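Local coordinates for protein putative glucoamylase (Bacteroides caccae ATCC 43185, PDB 4QT9) that is a putative glucoamylase with an alpha/alpha toroid fold, probably hydrolysing glycosidic bonds in a glucan, at residues 61-66 and 117-122. Numbering follows the deposited sequence.
Sequences DANVVT and YGDTGK
N63 reaches the 117-122 hairpin loop twice, once through its backbone and once through its side chain. N63 O accepts a hydrogen bond from G118 N at 2.8 Å, a nearly straight bond that continues the ladder just before strand 64-66 begins and just after strand 115-117 ends. The amide nitrogen ND2 of N63 goes on to D119, meeting OD2 at 3.2 Å. N63 keeps this oxygen in its own amide plane, yet approaches from above the carboxylate, the two planes standing 87° apart; at 138° the bond is distinctly bent. With CG between the backbone N and the carbonyl carbon (chi1 68°), the N63 side chain leans over to the loop, and asparagine suits the place because it offers an N-H to an acidic partner at the end of a short stem.

Y117 and V64 form an antiparallel non-hydrogen-bonded pair, CA to CA 4.6 Å, so both side chains rise from the same face of the sheet and run side by side. Branched valine is at home in a strand; V64 CG2 comes obliquely against the Y117 ring, 3.8 Å from CD1, and the partly exposed tyrosine offers this methyl an apolar surface. K124 of the third strand touches both residues. G118 packs close against N63 O and V65, whose CG2 is 3.9 Å from G118 CA; a CB here would clash with that carbonyl, which makes glycine apt.

The short backbone bond beside buried V64, V65 and G118 is thus probably the firmer tie, since water can compete for the carboxylate of exposed D119.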
# COMPACT_ATOMS: atom_id res chain seq x y z
N ASP A 61 -13.85 11.20 -12.59
CA ASP A 61 -12.87 11.53 -11.55
C ASP A 61 -11.42 11.32 -11.96
O ASP A 61 -10.59 10.96 -11.12
CB ASP A 61 -13.18 10.64 -10.32
CG ASP A 61 -13.04 9.13 -10.53
OD1 ASP A 61 -13.18 8.65 -11.70
OD2 ASP A 61 -12.76 8.41 -9.54
N ALA A 62 -11.09 11.56 -13.24
CA ALA A 62 -9.71 11.42 -13.74
C ALA A 62 -8.70 12.25 -12.92
O ALA A 62 -7.55 11.82 -12.78
CB ALA A 62 -9.64 11.85 -15.20
N ASN A 63 -9.13 13.41 -12.36
CA ASN A 63 -8.29 14.35 -11.63
C ASN A 63 -8.31 14.13 -10.10
O ASN A 63 -7.70 14.92 -9.37
CB ASN A 63 -8.73 15.79 -11.93
CG ASN A 63 -10.10 16.17 -11.41
OD1 ASN A 63 -11.01 15.34 -11.21
ND2 ASN A 63 -10.30 17.46 -11.23
N VAL A 64 -9.05 13.11 -9.63
CA VAL A 64 -9.15 12.79 -8.21
C VAL A 64 -7.92 11.97 -7.81
O VAL A 64 -7.70 10.88 -8.34
CB VAL A 64 -10.48 12.09 -7.85
CG1 VAL A 64 -10.44 11.50 -6.44
CG2 VAL A 64 -11.65 13.07 -7.99
N VAL A 65 -7.12 12.53 -6.87
CA VAL A 65 -5.88 11.93 -6.37
C VAL A 65 -6.15 11.24 -5.03
O VAL A 65 -6.92 11.72 -4.20
CB VAL A 65 -4.69 12.93 -6.26
CG1 VAL A 65 -4.22 13.39 -7.64
CG2 VAL A 65 -5.04 14.13 -5.41
N THR A 66 -5.48 10.11 -4.82
CA THR A 66 -5.62 9.29 -3.62
C THR A 66 -4.38 9.52 -2.73
O THR A 66 -3.27 9.50 -3.22
CB THR A 66 -5.87 7.81 -4.01
OG1 THR A 66 -5.95 7.02 -2.83
CG2 THR A 66 -4.82 7.23 -4.96
N TYR A 117 -9.38 16.59 -5.02
CA TYR A 117 -9.37 17.01 -6.41
C TYR A 117 -7.97 17.57 -6.56
O TYR A 117 -7.58 18.45 -5.79
CB TYR A 117 -10.47 18.05 -6.67
CG TYR A 117 -11.87 17.52 -6.44
CD1 TYR A 117 -12.52 16.77 -7.41
CD2 TYR A 117 -12.57 17.84 -5.28
CE1 TYR A 117 -13.82 16.30 -7.22
CE2 TYR A 117 -13.87 17.39 -5.08
CZ TYR A 117 -14.49 16.62 -6.05
OH TYR A 117 -15.79 16.18 -5.85
N GLY A 118 -7.18 16.95 -7.44
CA GLY A 118 -5.76 17.27 -7.65
C GLY A 118 -5.45 18.69 -8.10
O GLY A 118 -4.35 19.19 -7.86
N ASP A 119 -6.43 19.36 -8.72
CA ASP A 119 -6.25 20.72 -9.21
C ASP A 119 -6.51 21.78 -8.13
O ASP A 119 -5.99 22.89 -8.28
CB ASP A 119 -7.14 21.00 -10.44
CG ASP A 119 -8.58 20.52 -10.39
OD1 ASP A 119 -9.06 20.18 -9.28
OD2 ASP A 119 -9.23 20.48 -11.45
N THR A 120 -7.32 21.48 -7.09
CA THR A 120 -7.65 22.46 -6.04
C THR A 120 -7.15 22.04 -4.64
O THR A 120 -6.98 22.90 -3.78
CB THR A 120 -9.16 22.74 -5.98
OG1 THR A 120 -9.83 21.53 -5.63
CG2 THR A 120 -9.74 23.27 -7.30
N GLY A 121 -6.95 20.74 -4.42
CA GLY A 121 -6.52 20.24 -3.12
C GLY A 121 -7.66 20.17 -2.12
O GLY A 121 -7.44 19.96 -0.93
N LYS A 122 -8.89 20.33 -2.61
CA LYS A 122 -10.09 20.21 -1.78
C LYS A 122 -10.48 18.75 -1.63
O LYS A 122 -10.36 17.98 -2.58
CB LYS A 122 -11.25 21.03 -2.39
CG LYS A 122 -10.97 22.54 -2.46
CD LYS A 122 -11.13 23.25 -1.11
CE LYS A 122 -11.11 24.76 -1.30
NZ LYS A 122 -10.95 25.47 -0.01